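PDB 1IQ0: arginyl-trna synthetase from Thermus thermophilus, which probably catalyses the ATP-dependent attachment of L-arginine to tRNA(Arg), releasing AMP and diphosphate, as a monomeric class I aminoacyl-tRNA synthetase. Local coordinates for residues V275-P280 / E286-V291; K304-Q309 / Q361-A366; W311-L316 / P374-K379. All coordinates share one frame; numbering follows the deposited sequence.

Interaction 1 (V275-P280 / E286-V291)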
loop_
_atom_site.group_PDB
_atom_site.type_symbol
_atom_site.label_atom_id
_atom_site.label_comp_id
_atom_site.label_asym_id
_atom_site.label_seq_id
_atom_site.Cartn_x
_atom_site.Cartn_y
_atom_site.Cartn_z
ATOM N N VAL A 275 31.713 9.321 -12.679
ATOM C CA VAL A 275 31.048 8.039 -12.580
ATOM C C VAL A 275 31.202 7.381 -11.217
ATOM O O VAL A 275 32.143 7.663 -10.471
ATOM C CB VAL A 275 31.582 7.089 -13.677
ATOM C CG1 VAL A 275 33.066 6.851 -13.475
ATOM C CG2 VAL A 275 30.824 5.785 -13.655
ATOM N N MET A 276 30.255 6.505 -10.901
ATOM C CA MET A 276 30.253 5.763 -9.648
ATOM C C MET A 276 30.435 4.281 -9.978
ATOM O O MET A 276 29.632 3.700 -10.713
ATOM C CB MET A 276 28.921 5.946 -8.914
ATOM C CG MET A 276 28.870 5.255 -7.558
ATOM S SD MET A 276 27.229 5.257 -6.815
ATOM C CE MET A 276 27.084 6.966 -6.340
ATOM N N ASP A 277 31.490 3.676 -9.445
ATOM C CA ASP A 277 31.751 2.257 -9.679
ATOM C C ASP A 277 31.014 1.466 -8.608
ATOM O O ASP A 277 31.429 1.436 -7.448
ATOM C CB ASP A 277 33.258 1.976 -9.602
ATOM C CG ASP A 277 33.598 0.500 -9.805
ATOM O OD1 ASP A 277 34.769 0.131 -9.580
ATOM O OD2 ASP A 277 32.704 -0.284 -10.189
ATOM N N ALA A 278 29.916 0.830 -9.000
ATOM C CA ALA A 278 29.106 0.050 -8.070
ATOM C C ALA A 278 29.561 -1.403 -7.894
ATOM O O ALA A 278 28.968 -2.140 -7.105
ATOM C CB ALA A 278 27.641 0.072 -8.523
ATOM N N SER A 279 30.604 -1.818 -8.610
ATOM C CA SER A 279 31.063 -3.206 -8.512
ATOM C C SER A 279 31.494 -3.675 -7.121
ATOM O O SER A 279 31.257 -4.825 -6.753
ATOM C CB SER A 279 32.192 -3.478 -9.519
ATOM O OG SER A 279 33.373 -2.759 -9.207
ATOM N N PRO A 280 32.125 -2.799 -6.323
ATOM C CA PRO A 280 32.548 -3.226 -4.985
ATOM C C PRO A 280 31.419 -3.523 -3.999
ATOM O O PRO A 280 31.661 -4.060 -2.918
ATOM C CB PRO A 280 33.442 -2.076 -4.521
ATOM C CG PRO A 280 32.868 -0.898 -5.224
ATOM C CD PRO A 280 32.586 -1.429 -6.606
ATOM N N GLU A 286 27.908 -6.257 -16.060
ATOM C CA GLU A 286 28.665 -6.058 -17.295
ATOM C C GLU A 286 29.415 -4.732 -17.183
ATOM O O GLU A 286 30.629 -4.670 -17.383
ATOM C CB GLU A 286 27.717 -6.025 -18.498
ATOM C CG GLU A 286 28.377 -6.360 -19.833
ATOM C CD GLU A 286 29.551 -5.457 -20.159
ATOM O OE1 GLU A 286 29.353 -4.226 -20.247
ATOM O OE2 GLU A 286 30.674 -5.978 -20.331
ATOM N N ASP A 287 28.673 -3.677 -16.860
ATOM C CA ASP A 287 29.242 -2.347 -16.686
ATOM C C ASP A 287 28.689 -1.816 -15.366
ATOM O O ASP A 287 27.523 -1.431 -15.280
ATOM C CB ASP A 287 28.831 -1.431 -17.840
ATOM C CG ASP A 287 29.668 -0.169 -17.906
ATOM O OD1 ASP A 287 29.668 0.601 -16.924
ATOM O OD2 ASP A 287 30.331 0.052 -18.941
ATOM N N PRO A 288 29.524 -1.805 -14.312
ATOM C CA PRO A 288 29.150 -1.335 -12.974
ATOM C C PRO A 288 29.279 0.172 -12.794
ATOM O O PRO A 288 29.329 0.666 -11.669
ATOM C CB PRO A 288 30.121 -2.089 -12.081
ATOM C CG PRO A 288 31.383 -2.014 -12.893
ATOM C CD PRO A 288 30.902 -2.334 -14.307
ATOM N N PHE A 289 29.329 0.900 -13.903
ATOM C CA PHE A 289 29.476 2.343 -13.840
ATOM C C PHE A 289 28.201 3.144 -14.077
ATOM O O PHE A 289 27.665 3.169 -15.184
ATOM C CB PHE A 289 30.551 2.794 -14.832
ATOM C CG PHE A 289 31.937 2.349 -14.463
ATOM C CD1 PHE A 289 32.269 1.002 -14.450
ATOM C CD2 PHE A 289 32.910 3.280 -14.116
ATOM C CE1 PHE A 289 33.552 0.588 -14.095
ATOM C CE2 PHE A 289 34.193 2.878 -13.759
ATOM C CZ PHE A 289 34.515 1.530 -13.749
ATOM N N PHE A 290 27.716 3.784 -13.016
ATOM C CA PHE A 290 26.536 4.638 -13.093
ATOM C C PHE A 290 27.098 6.041 -13.325
ATOM O O PHE A 290 28.007 6.475 -12.609
ATOM C CB PHE A 290 25.762 4.638 -11.768
ATOM C CG PHE A 290 24.961 3.391 -11.517
ATOM C CD1 PHE A 290 23.779 3.151 -12.217
ATOM C CD2 PHE A 290 25.376 2.463 -10.563
ATOM C CE1 PHE A 290 23.019 2.006 -11.969
ATOM C CE2 PHE A 290 24.626 1.317 -10.307
ATOM C CZ PHE A 290 23.442 1.088 -11.012
ATOM N N VAL A 291 26.582 6.747 -14.322
ATOM C CA VAL A 291 27.069 8.093 -14.586
ATOM C C VAL A 291 26.327 9.083 -13.694
ATOM O O VAL A 291 25.103 9.055 -13.628
ATOM C CB VAL A 291 26.857 8.493 -16.059
ATOM C CG1 VAL A 291 27.382 9.906 -16.295
ATOM C CG2 VAL A 291 27.564 7.502 -16.971
#
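Met276 and Phe290 form a hydrogen-bonded antiparallel pair, with Met276 N donating to Phe290 O at 2.8 Å and Phe290 N returning a bond to Met276 O. A third bond, from Ala278 N to Pro288 O at 2.7 Å, carries the ladder beyond the paired strands. Val275, Asp277 and Phe289 share one face of the hairpin. There Val275 CG1 meets the edge of the phenyl ring at Phe289 CD2 (3.6 Å). With CG anti to the backbone N (chi1 179°), the Asp277 carboxylate swings over the face of that ring and stacks on it, the two planes only 8° apart and Asp277 CG 4.2 Å from Phe289 CZ. On the side of the hairpin where Met276 and Phe290 point, Ala278 CB, just past the strand, approaches the edge of the Phe290 ring at CE2 (3.7 Å). In a second shell, Ser279 holds the carboxylate: its N and OG both donate to Asp277 OD2 from one face of its plane, the former making an Asx turn. An alanine here in place of Asp277 would take away the acceptor of both Ser279 donors and the carboxylate stacked on Phe289, which is likely to leave the turn less fixed and that ring face less covered. Strand 262-263 pairs with strand 274-277 as the third strand of this small antiparallel sheet, and helix 361-370 packs against Met276, Ala278 and Phe290.

Interaction 2 (K304-Q309 / Q361-A366)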
loop_
_atom_site.group_PDB
_atom_site.type_symbol
_atom_site.label_atom_id
_atom_site.label_comp_id
_atom_site.label_asym_id
_atom_site.label_seq_id
_atom_site.Cartn_x
_atom_site.Cartn_y
_atom_site.Cartn_z
ATOM N N LYS A 304 20.488 12.770 -9.168
ATOM C CA LYS A 304 19.397 13.455 -8.482
ATOM C C LYS A 304 18.596 12.506 -7.590
ATOM O O LYS A 304 18.149 12.906 -6.512
ATOM C CB LYS A 304 18.470 14.153 -9.490
ATOM C CG LYS A 304 19.150 15.300 -10.245
ATOM C CD LYS A 304 18.148 16.234 -10.927
ATOM C CE LYS A 304 17.229 16.916 -9.913
ATOM N NZ LYS A 304 17.964 17.687 -8.847
ATOM N N ASP A 305 18.409 11.257 -8.028
ATOM C CA ASP A 305 17.676 10.288 -7.208
ATOM C C ASP A 305 18.479 10.003 -5.944
ATOM O O ASP A 305 17.919 9.876 -4.855
ATOM C CB ASP A 305 17.433 8.976 -7.965
ATOM C CG ASP A 305 16.393 9.117 -9.069
ATOM O OD1 ASP A 305 15.524 10.008 -8.961
ATOM O OD2 ASP A 305 16.435 8.329 -10.038
ATOM N N ILE A 306 19.797 9.904 -6.093
ATOM C CA ILE A 306 20.663 9.657 -4.947
ATOM C C ILE A 306 20.583 10.807 -3.937
ATOM O O ILE A 306 20.430 10.575 -2.739
ATOM C CB ILE A 306 22.133 9.458 -5.393
ATOM C CG1 ILE A 306 22.256 8.142 -6.161
ATOM C CG2 ILE A 306 23.064 9.432 -4.172
ATOM C CD1 ILE A 306 23.587 7.982 -6.890
ATOM N N ALA A 307 20.676 12.041 -4.428
ATOM C CA ALA A 307 20.610 13.227 -3.575
ATOM C C ALA A 307 19.345 13.223 -2.715
ATOM O O ALA A 307 19.405 13.393 -1.497
ATOM C CB ALA A 307 20.641 14.499 -4.437
ATOM N N PHE A 308 18.203 13.028 -3.369
ATOM C CA PHE A 308 16.904 13.001 -2.710
ATOM C C PHE A 308 16.830 11.857 -1.689
ATOM O O PHE A 308 16.329 12.036 -0.583
ATOM C CB PHE A 308 15.805 12.864 -3.774
ATOM C CG PHE A 308 14.408 13.110 -3.258
ATOM C CD1 PHE A 308 14.171 14.042 -2.255
ATOM C CD2 PHE A 308 13.318 12.452 -3.832
ATOM C CE1 PHE A 308 12.864 14.319 -1.832
ATOM C CE2 PHE A 308 12.015 12.723 -3.418
ATOM C CZ PHE A 308 11.788 13.658 -2.418
ATOM N N GLN A 309 17.325 10.682 -2.065
ATOM C CA GLN A 309 17.335 9.536 -1.156
ATOM C C GLN A 309 18.151 9.885 0.091
ATOM O O GLN A 309 17.777 9.528 1.202
ATOM C CB GLN A 309 17.967 8.319 -1.836
ATOM C CG GLN A 309 17.994 7.051 -0.987
ATOM C CD GLN A 309 16.603 6.483 -0.739
ATOM O OE1 GLN A 309 15.751 6.498 -1.627
ATOM N NE2 GLN A 309 16.376 5.965 0.466
ATOM N N GLN A 361 17.079 -0.307 -8.220
ATOM C CA GLN A 361 17.337 -0.145 -6.791
ATOM C C GLN A 361 18.833 -0.226 -6.533
ATOM O O GLN A 361 19.341 0.325 -5.553
ATOM C CB GLN A 361 16.626 -1.236 -5.986
ATOM C CG GLN A 361 15.111 -1.130 -5.986
ATOM C CD GLN A 361 14.454 -2.195 -5.129
ATOM O OE1 GLN A 361 14.743 -2.314 -3.937
ATOM N NE2 GLN A 361 13.564 -2.976 -5.732
ATOM N N ALA A 362 19.532 -0.923 -7.422
ATOM C CA ALA A 362 20.973 -1.087 -7.316
ATOM C C ALA A 362 21.672 0.269 -7.187
ATOM O O ALA A 362 22.674 0.391 -6.480
ATOM C CB ALA A 362 21.500 -1.832 -8.541
ATOM N N LEU A 363 21.134 1.275 -7.878
ATOM C CA LEU A 363 21.690 2.629 -7.860
ATOM C C LEU A 363 21.791 3.236 -6.462
ATOM O O LEU A 363 22.890 3.498 -5.976
ATOM C CB LEU A 363 20.856 3.567 -8.745
ATOM C CG LEU A 363 21.195 5.068 -8.676
ATOM C CD1 LEU A 363 22.514 5.366 -9.385
ATOM C CD2 LEU A 363 20.069 5.860 -9.311
ATOM N N VAL A 364 20.652 3.472 -5.817
ATOM C CA VAL A 364 20.680 4.077 -4.487
ATOM C C VAL A 364 21.304 3.138 -3.475
ATOM O O VAL A 364 21.993 3.575 -2.548
ATOM C CB VAL A 364 19.263 4.483 -4.001
ATOM C CG1 VAL A 364 18.575 5.321 -5.058
ATOM C CG2 VAL A 364 18.455 3.256 -3.660
ATOM N N ARG A 365 21.068 1.844 -3.662
ATOM C CA ARG A 365 21.624 0.831 -2.774
ATOM C C ARG A 365 23.136 0.995 -2.732
ATOM O O ARG A 365 23.728 1.158 -1.663
ATOM C CB ARG A 365 21.282 -0.574 -3.283
ATOM C CG ARG A 365 20.285 -1.342 -2.426
ATOM C CD ARG A 365 18.901 -0.707 -2.446
ATOM N NE ARG A 365 17.962 -1.409 -1.570
ATOM C CZ ARG A 365 17.576 -2.671 -1.735
ATOM N NH1 ARG A 365 18.042 -3.387 -2.750
ATOM N NH2 ARG A 365 16.721 -3.221 -0.881
ATOM N N ALA A 366 23.751 0.962 -3.911
ATOM C CA ALA A 366 25.198 1.095 -4.033
ATOM C C ALA A 366 25.669 2.455 -3.547
ATOM O O ALA A 366 26.717 2.558 -2.907
ATOM C CB ALA A 366 25.619 0.890 -5.487
#
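Ile306 and Leu363 meet obliquely, their chains crossing so that the end of the isoleucine runs against the fork of the leucine. Ile306 CD1 rests 3.8 Å from Leu363 CD1, and one carbon further back Ile306 CG1 lies 4.1 Å from the branch point, Leu363 CG. The leucine reaches across because its CG is anti to the backbone N (chi1 172°), which carries both methyl groups toward helix 301-312. They part company there: CD1 serves Ile306, while Leu363 CD2 turns to Asp305 and comes within 4.3 Å of Asp305 CB, so the aspartate takes part through its methylene. These contacts are purely van der Waals; no hydrogen bond passes between the two segments. The short helical segments cross at -53°, with their axes 9.7 Å apart, and the nearest CA atoms, those of Ile306 and Val364, are 5.6 Å apart. Helix 361-370 belongs to the connection between strands 348-354 and 380-390, parallel neighbours in the main sheet, and so to a beta-alpha-beta crossover of the Rossmann-type catalytic domain of class I synthetases. One turn along from Ile306, Gln309 and Val364 meet at about a right angle, and Gln309 CG abuts Val364 CB at 4.2 Å. The glutamine side chain extends from helix 301-312 with CG anti to the backbone N, then bends at chi2 (68°), and its amide nitrogen NE2 donates to Thr349 OG1 on strand 348-354. Ala380, on the adjoining strand, touches both Gln309 and Val364. Ile306 also packs on Leu256 of helix 248-256.

Interaction 3 (W311-L316 / P374-K379)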
loop_
_atom_site.group_PDB
_atom_site.type_symbol
_atom_site.label_atom_id
_atom_site.label_comp_id
_atom_site.label_asym_id
_atom_site.label_seq_id
_atom_site.Cartn_x
_atom_site.Cartn_y
_atom_site.Cartn_z
ATOM N N TRP A 311 18.585 12.791 1.474
ATOM C CA TRP A 311 17.825 13.699 2.322
ATOM C C TRP A 311 16.762 12.925 3.091
ATOM O O TRP A 311 16.565 13.145 4.280
ATOM C CB TRP A 311 17.149 14.785 1.483
ATOM C CG TRP A 311 16.167 15.610 2.278
ATOM C CD1 TRP A 311 16.452 16.657 3.116
ATOM C CD2 TRP A 311 14.749 15.408 2.359
ATOM N NE1 TRP A 311 15.292 17.115 3.715
ATOM C CE2 TRP A 311 14.237 16.365 3.267
ATOM C CE3 TRP A 311 13.862 14.507 1.754
ATOM C CZ2 TRP A 311 12.878 16.445 3.584
ATOM C CZ3 TRP A 311 12.508 14.585 2.069
ATOM C CH2 TRP A 311 12.030 15.546 2.975
ATOM N N LYS A 312 16.078 12.016 2.404
ATOM C CA LYS A 312 15.032 11.209 3.031
ATOM C C LYS A 312 15.547 10.474 4.260
ATOM O O LYS A 312 14.836 10.355 5.260
ATOM C CB LYS A 312 14.478 10.181 2.039
ATOM C CG LYS A 312 13.628 10.758 0.910
ATOM C CD LYS A 312 13.043 9.633 0.056
ATOM C CE LYS A 312 12.064 10.149 -0.996
ATOM N NZ LYS A 312 11.596 9.009 -1.849
ATOM N N MET A 313 16.783 9.982 4.185
ATOM C CA MET A 313 17.365 9.246 5.299
ATOM C C MET A 313 18.227 10.096 6.239
ATOM O O MET A 313 18.955 9.561 7.069
ATOM C CB MET A 313 18.155 8.035 4.770
ATOM C CG MET A 313 17.247 7.002 4.065
ATOM S SD MET A 313 18.099 5.612 3.290
ATOM C CE MET A 313 17.026 4.194 3.822
ATOM N N GLY A 314 18.140 11.416 6.105
ATOM C CA GLY A 314 18.881 12.303 6.989
ATOM C C GLY A 314 20.362 12.485 6.736
ATOM O O GLY A 314 21.060 13.118 7.528
ATOM N N ILE A 315 20.852 11.936 5.636
ATOM C CA ILE A 315 22.256 12.059 5.296
ATOM C C ILE A 315 22.545 13.488 4.854
ATOM O O ILE A 315 23.624 14.023 5.119
ATOM C CB ILE A 315 22.618 11.067 4.182
ATOM C CG1 ILE A 315 22.375 9.639 4.687
ATOM C CG2 ILE A 315 24.049 11.273 3.733
ATOM C CD1 ILE A 315 22.556 8.559 3.620
ATOM N N LEU A 316 21.572 14.111 4.194
ATOM C CA LEU A 316 21.718 15.489 3.724
ATOM C C LEU A 316 20.581 16.369 4.233
ATOM O O LEU A 316 19.495 15.877 4.524
ATOM C CB LEU A 316 21.735 15.539 2.195
ATOM C CG LEU A 316 22.937 14.946 1.457
ATOM C CD1 LEU A 316 22.740 15.136 -0.046
ATOM C CD2 LEU A 316 24.231 15.631 1.922
ATOM N N PRO A 374 25.943 1.142 4.656
ATOM C CA PRO A 374 25.551 -0.203 4.229
ATOM C C PRO A 374 24.237 -0.682 4.839
ATOM O O PRO A 374 23.466 -1.383 4.191
ATOM C CB PRO A 374 26.743 -1.056 4.658
ATOM C CG PRO A 374 27.219 -0.352 5.894
ATOM C CD PRO A 374 27.175 1.095 5.464
ATOM N N ALA A 375 23.975 -0.303 6.082
ATOM C CA ALA A 375 22.738 -0.723 6.729
ATOM C C ALA A 375 21.521 -0.097 6.042
ATOM O O ALA A 375 20.558 -0.792 5.717
ATOM C CB ALA A 375 22.763 -0.349 8.214
ATOM N N LEU A 376 21.565 1.214 5.813
ATOM C CA LEU A 376 20.447 1.901 5.165
ATOM C C LEU A 376 20.246 1.436 3.725
ATOM O O LEU A 376 19.139 1.501 3.200
ATOM C CB LEU A 376 20.666 3.413 5.194
ATOM C CG LEU A 376 20.532 4.065 6.575
ATOM C CD1 LEU A 376 20.913 5.531 6.496
ATOM C CD2 LEU A 376 19.105 3.913 7.071
ATOM N N ALA A 377 21.314 0.952 3.098
ATOM C CA ALA A 377 21.234 0.478 1.720
ATOM C C ALA A 377 20.221 -0.653 1.574
ATOM O O ALA A 377 19.618 -0.828 0.518
ATOM C CB ALA A 377 22.606 0.007 1.254
ATOM N N GLU A 378 20.033 -1.422 2.640
ATOM C CA GLU A 378 19.097 -2.541 2.609
ATOM C C GLU A 378 17.685 -2.092 2.984
ATOM O O GLU A 378 16.751 -2.893 2.980
ATOM C CB GLU A 378 19.553 -3.626 3.587
ATOM C CG GLU A 378 20.986 -4.084 3.386
ATOM C CD GLU A 378 21.195 -4.757 2.050
ATOM O OE1 GLU A 378 20.533 -5.785 1.794
ATOM O OE2 GLU A 378 22.019 -4.259 1.255
ATOM N N LYS A 379 17.529 -0.810 3.299
ATOM C CA LYS A 379 16.227 -0.301 3.703
ATOM C C LYS A 379 15.568 0.632 2.699
ATOM O O LYS A 379 14.595 1.310 3.024
ATOM C CB LYS A 379 16.345 0.387 5.065
ATOM C CG LYS A 379 16.784 -0.552 6.185
ATOM C CD LYS A 379 15.831 -1.733 6.315
ATOM C CE LYS A 379 16.252 -2.686 7.424
ATOM N NZ LYS A 379 15.318 -3.847 7.528
#
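Met313 and Leu376 supply most of the apolar contact, their side chains sliding past each other in opposite directions. The overlap begins at the methionine base, where Met313 CB lies 4.1 Å from Leu376 CD1. It continues with Met313 SD 3.9 Å from Leu376 CB, and ends with the methyl, Met313 CE, 3.9 Å from Leu376 CD2. The thioether therefore lies alongside the leucine and presents both sulfur and methyl to it. Met313 CG is anti to the carbonyl carbon (chi1 -64°), and the chain stays extended to the sulfur before bending at chi3, which brings CE in beside the turn that follows Leu376. At the margin, Met313 CE approaches Lys379 CB, and Ile315 CD1 makes a loose contact with Leu376 CD1 at 4.5 Å.

Against polar backbone, Met313 CE lies 3.5 Å from Leu376 O, a van der Waals approach to a carbonyl that already accepts from Lys379 N at 2.8 Å. Lys379 O is the next oxygen near CE. No hydrogen bond joins the two segments. The backbone of Lys379 is bonded instead to Thr349 of strand 348-354.

Leu368 of helix 361-370 touches Met313, Ile315 and Ala377, adding a third element to the apolar cluster. On the methionine side the chain has just left helix 301-312, ended by a Schellman motif: Ile315 N bonds to Phe310 O, and Gly314, with a positive phi of 77°, is the C-prime residue, a conformation that favours glycine.

How the interactions relate
Interactions 1 and 2 have centres 13 Å apart and touch directly: Met276 CE lies 3.7 Å from Ile306 CD1, and Phe290 CG 3.8 Å from Leu363 CD1. The hairpin, helix 301-312 and helix 361-370 thus meet three ways, each touching the other two. Interactions 2 and 3, centred 9 Å apart, both use helix 301-312, and the poorly ordered Arg365 places NE 2.7 Å from Ala377 O. Interactions 1 and 3 do not meet, their nearest atoms being about 10 Å apart. Lys312, on the segment of interaction 3, forms a salt bridge with Glu108 at the end of strand 104-108, shortly before the predicted 'HIGH' region, Val112 to His122.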